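Local coordinates for protein putative Transcriptional Regulator (PDB 2IA2) that probably regulates transcription as an IclR-family protein, binding DNA through an N-terminal helix-turn-helix domain and sensing an effector through its C-terminal domain, at residues 203-214 with 227-238; 112-123 with 150-158. All coordinates share one frame; numbering follows the deposited sequence.

Contact 1 of 2, residues 203-214 with 227-238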
loop_
_atom_site.group_PDB
_atom_site.type_symbol
_atom_site.label_atom_id
_atom_site.label_comp_id
_atom_site.label_asym_id
_atom_site.label_seq_id
_atom_site.Cartn_x
_atom_site.Cartn_y
_atom_site.Cartn_z
ATOM N N GLN A 203 -27.742 4.361 24.040
ATOM C CA GLN A 203 -28.684 3.272 24.382
ATOM C C GLN A 203 -29.870 3.056 23.426
ATOM O O GLN A 203 -30.964 2.734 23.870
ATOM C CB GLN A 203 -29.181 3.399 25.837
ATOM C CG GLN A 203 -28.129 3.924 26.791
ATOM C CD GLN A 203 -28.596 3.995 28.209
ATOM O OE1 GLN A 203 -29.099 3.015 28.738
ATOM N NE2 GLN A 203 -28.386 5.137 28.857
ATOM N N GLU A 204 -29.639 3.207 22.122
ATOM C CA GLU A 204 -30.678 2.933 21.128
ATOM C C GLU A 204 -30.598 1.492 20.616
ATOM O O GLU A 204 -31.549 0.990 19.987
ATOM C CB GLU A 204 -30.565 3.894 19.958
ATOM C CG GLU A 204 -30.851 5.350 20.338
ATOM C CD GLU A 204 -30.946 6.255 19.126
ATOM O OE1 GLU A 204 -31.627 5.874 18.157
ATOM O OE2 GLU A 204 -30.366 7.349 19.137
ATOM N N LEU A 205 -29.471 0.842 20.894
ATOM C CA LEU A 205 -29.247 -0.532 20.446
ATOM C C LEU A 205 -29.596 -1.459 21.609
ATOM O O LEU A 205 -30.429 -2.362 21.485
ATOM C CB LEU A 205 -27.794 -0.741 19.974
ATOM C CG LEU A 205 -27.407 -2.124 19.411
ATOM C CD1 LEU A 205 -28.284 -2.572 18.240
ATOM C CD2 LEU A 205 -25.921 -2.124 19.020
ATOM N N GLU A 206 -28.985 -1.193 22.751
ATOM C CA GLU A 206 -29.238 -1.991 23.936
ATOM C C GLU A 206 -29.216 -1.056 25.144
ATOM O O GLU A 206 -28.423 -0.106 25.199
ATOM C CB GLU A 206 -28.165 -3.097 24.002
ATOM C CG GLU A 206 -28.449 -4.208 24.957
ATOM C CD GLU A 206 -27.610 -5.421 24.675
ATOM O OE1 GLU A 206 -27.961 -6.213 23.780
ATOM O OE2 GLU A 206 -26.584 -5.590 25.346
ATOM N N ALA A 207 -30.108 -1.284 26.106
ATOM C CA ALA A 207 -30.178 -0.417 27.291
ATOM C C ALA A 207 -28.864 -0.542 28.074
ATOM O O ALA A 207 -28.325 -1.610 28.176
ATOM C CB ALA A 207 -31.379 -0.802 28.195
ATOM N N GLY A 208 -28.367 0.557 28.635
ATOM C CA GLY A 208 -27.110 0.488 29.388
ATOM C C GLY A 208 -25.847 0.504 28.523
ATOM O O GLY A 208 -24.746 0.374 29.049
ATOM N N LEU A 209 -25.991 0.622 27.207
ATOM C CA LEU A 209 -24.795 0.595 26.319
ATOM C C LEU A 209 -24.663 1.875 25.560
ATOM O O LEU A 209 -25.628 2.333 24.970
ATOM C CB LEU A 209 -24.859 -0.587 25.319
ATOM C CG LEU A 209 -23.849 -0.705 24.149
ATOM C CD1 LEU A 209 -22.450 -1.002 24.660
ATOM C CD2 LEU A 209 -24.256 -1.829 23.313
ATOM N N ARG A 210 -23.463 2.441 25.527
ATOM C CA ARG A 210 -23.192 3.617 24.711
ATOM C C ARG A 210 -22.039 3.394 23.726
ATOM O O ARG A 210 -21.139 2.635 24.008
ATOM C CB ARG A 210 -22.858 4.794 25.597
ATOM C CG ARG A 210 -24.076 5.393 26.252
ATOM C CD ARG A 210 -23.715 6.597 27.034
ATOM N NE ARG A 210 -24.865 7.056 27.774
ATOM C CZ ARG A 210 -24.797 7.588 28.988
ATOM N NH1 ARG A 210 -23.615 7.712 29.610
ATOM N NH2 ARG A 210 -25.923 8.001 29.573
ATOM N N SER A 211 -22.071 4.080 22.590
ATOM C CA SER A 211 -21.010 3.945 21.561
ATOM C C SER A 211 -20.759 5.291 21.004
ATOM O O SER A 211 -21.698 6.075 20.912
ATOM C CB SER A 211 -21.493 3.067 20.422
ATOM O OG SER A 211 -21.674 1.742 20.918
HETATM N N MSE A 212 -19.519 5.543 20.573
HETATM C CA MSE A 212 -19.214 6.756 19.803
HETATM C C MSE A 212 -18.286 6.415 18.650
HETATM O O MSE A 212 -17.422 5.568 18.815
HETATM C CB MSE A 212 -18.589 7.822 20.692
HETATM C CG MSE A 212 -17.267 7.440 21.340
HETATM SE SE MSE A 212 -17.363 7.582 23.369
HETATM C CE MSE A 212 -18.824 6.155 23.766
ATOM N N ALA A 213 -18.483 7.036 17.501
ATOM C CA ALA A 213 -17.755 6.643 16.298
ATOM C C ALA A 213 -17.339 7.842 15.468
ATOM O O ALA A 213 -17.944 8.913 15.551
ATOM C CB ALA A 213 -18.590 5.669 15.442
ATOM N N ALA A 214 -16.326 7.645 14.639
ATOM C CA ALA A 214 -15.800 8.696 13.800
ATOM C C ALA A 214 -15.498 8.045 12.434
ATOM O O ALA A 214 -15.243 6.830 12.355
ATOM C CB ALA A 214 -14.543 9.223 14.401
ATOM N N VAL A 227 -14.549 4.001 13.021
ATOM C CA VAL A 227 -13.889 3.455 14.211
ATOM C C VAL A 227 -14.747 3.883 15.422
ATOM O O VAL A 227 -15.290 4.954 15.401
ATOM C CB VAL A 227 -12.415 3.981 14.308
ATOM C CG1 VAL A 227 -12.353 5.537 14.174
ATOM C CG2 VAL A 227 -11.723 3.489 15.583
ATOM N N ASN A 228 -14.885 3.033 16.438
ATOM C CA ASN A 228 -15.655 3.384 17.615
ATOM C C ASN A 228 -14.936 3.101 18.912
ATOM O O ASN A 228 -13.866 2.479 18.923
ATOM C CB ASN A 228 -17.079 2.740 17.586
ATOM C CG ASN A 228 -17.160 1.371 18.248
ATOM O OD1 ASN A 228 -16.145 0.801 18.645
ATOM N ND2 ASN A 228 -18.392 0.827 18.379
ATOM N N ILE A 229 -15.514 3.628 19.993
ATOM C CA ILE A 229 -15.292 3.151 21.352
ATOM C C ILE A 229 -16.693 2.752 21.820
ATOM O O ILE A 229 -17.635 3.469 21.566
ATOM C CB ILE A 229 -14.776 4.273 22.280
ATOM C CG1 ILE A 229 -13.379 4.744 21.844
ATOM C CG2 ILE A 229 -14.766 3.799 23.748
ATOM C CD1 ILE A 229 -12.955 6.082 22.436
ATOM N N SER A 230 -16.836 1.611 22.487
ATOM C CA SER A 230 -18.136 1.215 23.011
ATOM C C SER A 230 -18.001 1.007 24.514
ATOM O O SER A 230 -16.995 0.449 24.990
ATOM C CB SER A 230 -18.609 -0.088 22.330
ATOM O OG SER A 230 -19.999 -0.328 22.575
ATOM N N THR A 231 -19.018 1.430 25.271
ATOM C CA THR A 231 -18.923 1.408 26.747
ATOM C C THR A 231 -20.272 1.331 27.454
ATOM O O THR A 231 -21.276 1.867 26.943
ATOM C CB THR A 231 -18.087 2.628 27.260
ATOM O OG1 THR A 231 -17.693 2.387 28.608
ATOM C CG2 THR A 231 -18.855 3.945 27.155
ATOM N N PRO A 232 -20.329 0.647 28.619
ATOM C CA PRO A 232 -21.569 0.734 29.410
ATOM C C PRO A 232 -21.896 2.170 29.752
ATOM O O PRO A 232 -21.008 2.960 30.043
ATOM C CB PRO A 232 -21.246 -0.082 30.699
ATOM C CG PRO A 232 -20.259 -1.103 30.180
ATOM C CD PRO A 232 -19.360 -0.262 29.260
ATOM N N ALA A 233 -23.164 2.512 29.686
ATOM C CA ALA A 233 -23.583 3.842 30.096
ATOM C C ALA A 233 -23.105 4.162 31.532
ATOM O O ALA A 233 -22.778 5.337 31.841
ATOM C CB ALA A 233 -25.109 3.961 29.973
ATOM N N ALA A 234 -23.024 3.152 32.411
ATOM C CA ALA A 234 -22.668 3.412 33.835
ATOM C C ALA A 234 -21.226 3.883 34.065
ATOM O O ALA A 234 -20.921 4.489 35.101
ATOM C CB ALA A 234 -22.959 2.164 34.680
ATOM N N ARG A 235 -20.314 3.641 33.124
ATOM C CA ARG A 235 -18.909 4.031 33.340
ATOM C C ARG A 235 -18.608 5.527 33.108
ATOM O O ARG A 235 -17.628 6.059 33.666
ATOM C CB ARG A 235 -18.003 3.221 32.423
ATOM C CG ARG A 235 -18.066 1.738 32.583
ATOM C CD ARG A 235 -16.963 1.058 31.652
ATOM N NE ARG A 235 -15.613 1.330 32.154
ATOM C CZ ARG A 235 -15.167 0.815 33.291
ATOM N NH1 ARG A 235 -15.955 -0.013 34.021
ATOM N NH2 ARG A 235 -13.943 1.102 33.700
ATOM N N TYR A 236 -19.437 6.215 32.300
ATOM C CA TYR A 236 -19.213 7.674 31.985
ATOM C C TYR A 236 -20.537 8.426 31.860
ATOM O O TYR A 236 -21.461 7.932 31.228
ATOM C CB TYR A 236 -18.458 7.844 30.628
ATOM C CG TYR A 236 -17.155 7.089 30.525
ATOM C CD1 TYR A 236 -17.120 5.784 30.025
ATOM C CD2 TYR A 236 -15.941 7.672 30.929
ATOM C CE1 TYR A 236 -15.947 5.064 29.989
ATOM C CE2 TYR A 236 -14.723 6.944 30.837
ATOM C CZ TYR A 236 -14.751 5.641 30.399
ATOM O OH TYR A 236 -13.557 4.915 30.334
ATOM N N SER A 237 -20.625 9.642 32.374
ATOM C CA SER A 237 -21.733 10.544 31.965
ATOM C C SER A 237 -21.536 10.941 30.498
ATOM O O SER A 237 -20.401 10.835 29.977
ATOM C CB SER A 237 -21.730 11.809 32.809
ATOM O OG SER A 237 -20.567 12.557 32.506
ATOM N N LEU A 238 -22.613 11.361 29.828
ATOM C CA LEU A 238 -22.481 11.876 28.463
ATOM C C LEU A 238 -21.382 12.983 28.318
ATOM O O LEU A 238 -20.618 13.017 27.336
ATOM C CB LEU A 238 -23.815 12.399 27.950
ATOM C CG LEU A 238 -24.864 11.349 27.614
ATOM C CD1 LEU A 238 -26.176 12.032 27.237
ATOM C CD2 LEU A 238 -24.395 10.443 26.505
HETATM O O HOH W 1 -24.408 0.675 31.904
#
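Arg210 lies extended from CG to NE across the open end of the hairpin and slips its guanidinium between two aliphatic groups. Over one face, near its centre, sits Ala233 CB, 3.8 Å from Arg210 CZ. Against the opposite face, offset toward the rim, Leu238 CD2 comes to 3.6 Å from Arg210 NE, its side chain crossing that of the arginine at about a right angle. At the edge, Tyr236 O lies near the guanidinium plane, 2.7 Å from Arg210 NH1, while NE forms a salt bridge with Asp202. Met212 lies on the same face of the hairpin. Its selenomethionine chain, bent at chi2 and chi3, crosses Ile229 obliquely, with Met212 CG 4.1 Å from Ile229 CB, and carries Met212 CE to within 4.0 Å of Thr231 CG2. Leu249 of helix 246-264 packs on Met212, Val227 and Ile229. On the other face the hydroxyls of Ser211 and Ser230 share a hydrogen bond, OG to OG 3.1 Å. Ser230 meets its partner by holding OG anti to the backbone N (chi1 -166°). Beside them Ala213 and Asn228 touch Met150 of helix 149-156. The backbone evidence is an antiparallel ladder, axes at 162°, hydrogen-bonded at Arg210–Thr231, Met212–Ile229 and Ala214–Val227. Just past the Leu209–Pro232 pair, Gly208 O accepts Ala233 N at 2.7 Å, with the donor 57° out of the carbonyl plane, and also takes a bond from a water that accepts Ala234 N. Gly208 N, inside the type II turn from Glu206 to Leu209, donates to Gln203 OE1. The hairpin belongs to the antiparallel sheet of the GAF-like C-terminal domain. Hydrocarbon on both faces and a carboxylate at NE imply that the guanidinium is restricted in rotation and its charge probably offset within the fold.

Contact 2 of 2, residues 112-123 with 150-158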
loop_
_atom_site.group_PDB
_atom_site.type_symbol
_atom_site.label_atom_id
_atom_site.label_comp_id
_atom_site.label_asym_id
_atom_site.label_seq_id
_atom_site.Cartn_x
_atom_site.Cartn_y
_atom_site.Cartn_z
ATOM N N SER A 112 -13.370 -0.673 17.909
ATOM C CA SER A 112 -13.599 -1.500 16.754
ATOM C C SER A 112 -13.513 -0.678 15.501
ATOM O O SER A 112 -13.659 0.593 15.534
ATOM C CB SER A 112 -15.017 -2.059 16.774
ATOM O OG SER A 112 -15.275 -2.755 17.995
ATOM N N VAL A 113 -13.388 -1.389 14.373
ATOM C CA VAL A 113 -13.542 -0.721 13.075
ATOM C C VAL A 113 -14.580 -1.519 12.313
ATOM O O VAL A 113 -14.563 -2.738 12.353
ATOM C CB VAL A 113 -12.171 -0.607 12.309
ATOM C CG1 VAL A 113 -12.380 -0.273 10.817
ATOM C CG2 VAL A 113 -11.284 0.447 12.939
ATOM N N SER A 114 -15.467 -0.838 11.582
ATOM C CA SER A 114 -16.431 -1.562 10.729
ATOM C C SER A 114 -16.552 -0.910 9.375
ATOM O O SER A 114 -16.085 0.221 9.150
ATOM C CB SER A 114 -17.833 -1.610 11.371
ATOM O OG SER A 114 -18.301 -0.274 11.527
ATOM N N ILE A 115 -17.164 -1.650 8.451
ATOM C CA ILE A 115 -17.450 -1.123 7.137
ATOM C C ILE A 115 -18.921 -1.366 6.867
ATOM O O ILE A 115 -19.548 -2.129 7.592
ATOM C CB ILE A 115 -16.560 -1.813 6.060
ATOM C CG1 ILE A 115 -16.865 -3.322 6.020
ATOM C CG2 ILE A 115 -15.077 -1.469 6.322
ATOM C CD1 ILE A 115 -16.279 -4.043 4.879
ATOM N N LEU A 116 -19.461 -0.723 5.837
ATOM C CA LEU A 116 -20.881 -0.831 5.525
ATOM C C LEU A 116 -21.141 -1.932 4.502
ATOM O O LEU A 116 -20.416 -2.057 3.514
ATOM C CB LEU A 116 -21.420 0.505 5.006
ATOM C CG LEU A 116 -22.941 0.627 4.897
ATOM C CD1 LEU A 116 -23.585 0.580 6.274
ATOM C CD2 LEU A 116 -23.327 1.902 4.164
ATOM N N ASP A 117 -22.176 -2.728 4.747
ATOM C CA ASP A 117 -22.630 -3.716 3.774
ATOM C C ASP A 117 -24.145 -3.665 3.603
ATOM O O ASP A 117 -24.888 -4.246 4.393
ATOM C CB ASP A 117 -22.196 -5.122 4.193
ATOM C CG ASP A 117 -22.434 -6.154 3.109
ATOM O OD1 ASP A 117 -22.990 -5.789 2.051
ATOM O OD2 ASP A 117 -22.066 -7.329 3.313
ATOM N N GLY A 118 -24.595 -2.965 2.566
ATOM C CA GLY A 118 -25.981 -2.547 2.472
ATOM C C GLY A 118 -26.485 -1.916 3.756
ATOM O O GLY A 118 -26.060 -0.822 4.129
ATOM N N ALA A 119 -27.395 -2.609 4.433
ATOM C CA ALA A 119 -28.154 -2.013 5.526
ATOM C C ALA A 119 -27.484 -2.274 6.870
ATOM O O ALA A 119 -27.952 -1.808 7.908
ATOM C CB ALA A 119 -29.580 -2.541 5.530
ATOM N N ASP A 120 -26.386 -3.023 6.843
ATOM C CA ASP A 120 -25.723 -3.455 8.068
ATOM C C ASP A 120 -24.320 -2.947 8.082
ATOM O O ASP A 120 -23.794 -2.673 7.069
ATOM C CB ASP A 120 -25.593 -4.982 8.095
ATOM C CG ASP A 120 -26.917 -5.682 8.222
ATOM O OD1 ASP A 120 -27.752 -5.248 9.039
ATOM O OD2 ASP A 120 -27.114 -6.671 7.489
ATOM N N ILE A 121 -23.709 -2.865 9.246
ATOM C CA ILE A 121 -22.253 -2.650 9.372
ATOM C C ILE A 121 -21.727 -4.022 9.651
ATOM O O ILE A 121 -22.484 -4.881 10.174
ATOM C CB ILE A 121 -21.884 -1.679 10.539
ATOM C CG1 ILE A 121 -22.294 -2.264 11.932
ATOM C CG2 ILE A 121 -22.520 -0.295 10.298
ATOM C CD1 ILE A 121 -21.821 -1.370 13.205
ATOM N N VAL A 122 -20.467 -4.233 9.297
ATOM C CA VAL A 122 -19.776 -5.531 9.505
ATOM C C VAL A 122 -18.508 -5.195 10.260
ATOM O O VAL A 122 -17.729 -4.332 9.822
ATOM C CB VAL A 122 -19.286 -6.232 8.190
ATOM C CG1 VAL A 122 -18.713 -7.643 8.507
ATOM C CG2 VAL A 122 -20.393 -6.384 7.199
ATOM N N TYR A 123 -18.303 -5.853 11.395
ATOM C CA TYR A 123 -17.083 -5.636 12.164
ATOM C C TYR A 123 -15.891 -6.245 11.460
ATOM O O TYR A 123 -15.905 -7.430 11.156
ATOM C CB TYR A 123 -17.197 -6.271 13.539
ATOM C CG TYR A 123 -17.978 -5.397 14.497
ATOM C CD1 TYR A 123 -19.355 -5.205 14.325
ATOM C CD2 TYR A 123 -17.329 -4.729 15.540
ATOM C CE1 TYR A 123 -20.095 -4.386 15.203
ATOM C CE2 TYR A 123 -18.055 -3.923 16.444
ATOM C CZ TYR A 123 -19.431 -3.758 16.250
ATOM O OH TYR A 123 -20.119 -2.948 17.095
HETATM N N MSE A 150 -21.249 3.617 14.537
HETATM C CA MSE A 150 -20.517 3.383 13.295
HETATM C C MSE A 150 -21.471 3.393 12.070
HETATM O O MSE A 150 -21.143 3.948 11.044
HETATM C CB MSE A 150 -19.756 2.055 13.381
HETATM C CG MSE A 150 -18.572 2.221 14.309
HETATM SE SE MSE A 150 -17.302 0.765 14.329
HETATM C CE MSE A 150 -18.415 -0.664 15.013
ATOM N N GLY A 151 -22.644 2.804 12.203
ATOM C CA GLY A 151 -23.616 2.791 11.126
ATOM C C GLY A 151 -24.049 4.164 10.698
ATOM O O GLY A 151 -24.125 4.433 9.493
ATOM N N ARG A 152 -24.313 5.056 11.662
ATOM C CA ARG A 152 -24.697 6.438 11.333
ATOM C C ARG A 152 -23.601 7.222 10.714
ATOM O O ARG A 152 -23.851 8.063 9.863
ATOM C CB ARG A 152 -25.281 7.160 12.553
ATOM C CG ARG A 152 -26.558 6.472 12.925
ATOM C CD ARG A 152 -27.320 7.210 14.018
ATOM N NE ARG A 152 -28.497 6.424 14.400
ATOM C CZ ARG A 152 -29.291 6.720 15.432
ATOM N NH1 ARG A 152 -29.071 7.805 16.182
ATOM N NH2 ARG A 152 -30.323 5.938 15.703
ATOM N N VAL A 153 -22.386 6.980 11.160
ATOM C CA VAL A 153 -21.191 7.512 10.509
ATOM C C VAL A 153 -21.087 7.048 9.053
ATOM O O VAL A 153 -20.771 7.850 8.139
ATOM C CB VAL A 153 -19.898 7.132 11.319
ATOM C CG1 VAL A 153 -18.630 7.386 10.512
ATOM C CG2 VAL A 153 -19.841 7.940 12.625
ATOM N N LEU A 154 -21.285 5.748 8.819
ATOM C CA LEU A 154 -21.151 5.199 7.459
ATOM C C LEU A 154 -22.265 5.724 6.551
ATOM O O LEU A 154 -21.985 6.099 5.392
ATOM C CB LEU A 154 -21.102 3.628 7.466
ATOM C CG LEU A 154 -19.771 3.105 8.063
ATOM C CD1 LEU A 154 -19.910 1.674 8.530
ATOM C CD2 LEU A 154 -18.607 3.229 7.046
ATOM N N LEU A 155 -23.501 5.745 7.069
ATOM C CA LEU A 155 -24.632 6.304 6.337
ATOM C C LEU A 155 -24.463 7.796 5.964
ATOM O O LEU A 155 -24.861 8.212 4.863
ATOM C CB LEU A 155 -25.913 6.116 7.122
ATOM C CG LEU A 155 -26.331 4.667 7.375
ATOM C CD1 LEU A 155 -27.553 4.627 8.323
ATOM C CD2 LEU A 155 -26.615 3.954 6.066
ATOM N N ALA A 156 -23.862 8.590 6.860
ATOM C CA ALA A 156 -23.588 9.993 6.581
ATOM C C ALA A 156 -22.632 10.131 5.398
ATOM O O ALA A 156 -22.610 11.175 4.715
ATOM C CB ALA A 156 -23.056 10.684 7.825
ATOM N N GLY A 157 -21.872 9.075 5.122
ATOM C CA GLY A 157 -20.905 9.075 4.038
ATOM C C GLY A 157 -21.515 8.746 2.695
ATOM O O GLY A 157 -20.899 8.962 1.704
ATOM N N LEU A 158 -22.742 8.238 2.645
ATOM C CA LEU A 158 -23.361 7.906 1.359
ATOM C C LEU A 158 -23.629 9.129 0.460
ATOM O O LEU A 158 -23.856 10.200 0.978
ATOM C CB LEU A 158 -24.696 7.182 1.593
ATOM C CG LEU A 158 -24.510 5.758 2.150
ATOM C CD1 LEU A 158 -25.849 5.153 2.407
ATOM C CD2 LEU A 158 -23.644 4.896 1.191
#
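Met150, a selenomethionine, meets the strands through its far end: SE lies 3.2 Å from Ser114 OG, a buried hydroxyl with no hydrogen-bond partner in the model. The bend at chi3 (-64°) turns the methyl toward Tyr123, where Met150 CE approaches Tyr123 CZ obliquely at 3.5 Å. One turn on, Leu154 and Leu116 slide past each other in opposite directions, CB to CB 4.0 Å, while Leu154 CD1 rests 3.6 Å from Leu116 N. Ile121 touches both Met150 and Leu154. Its CG2 meets Leu154 CD1 and also Gly151 CA, the latter at 3.4 Å, where the helix has no side chain, and its CD1 meets Met150 CE at 3.9 Å. Helix 150-156 thus lies against one face of a beta hairpin closed by a type II' turn from Asp117 to Asp120, crossing strand 112-117 at -53°, as a helix packed on the sheet of a GAF-like domain. An alanine at Ile121 would lack both contacting branches and would probably open a gap beside Gly151 and leave the Met150 methyl less confined. Farther out, Leu143 of strand 142-144 and Thr148 also touch Ile121; Thr148 OG1 hydrogen-bonds Gly151 N, and Ala226 of strand 223-232 touches Met150.

From the N terminus, the chain forms the hairpin of 112-123, runs through strand 142-144 and returns in segment 150-158, which begins on helix 149-156, so contact 2 closes a loop of 26 residues. Contact 1 opens only later, closing the shorter, 12-residue connection between 203-214 and 227-238. The two are therefore in series, neither nested nor crossed. In space they share one sheet: strands 110-117 and 223-232 are neighbours, and Asn228 N probably donates to Ser112 O at 2.9 Å. Helix 149-156 bridges both hairpins, with Ala213 CB 3.5 Å from Met150 N. A salt bridge from Glu204 to Arg152 ties the loop before strand 209-217 to that helix.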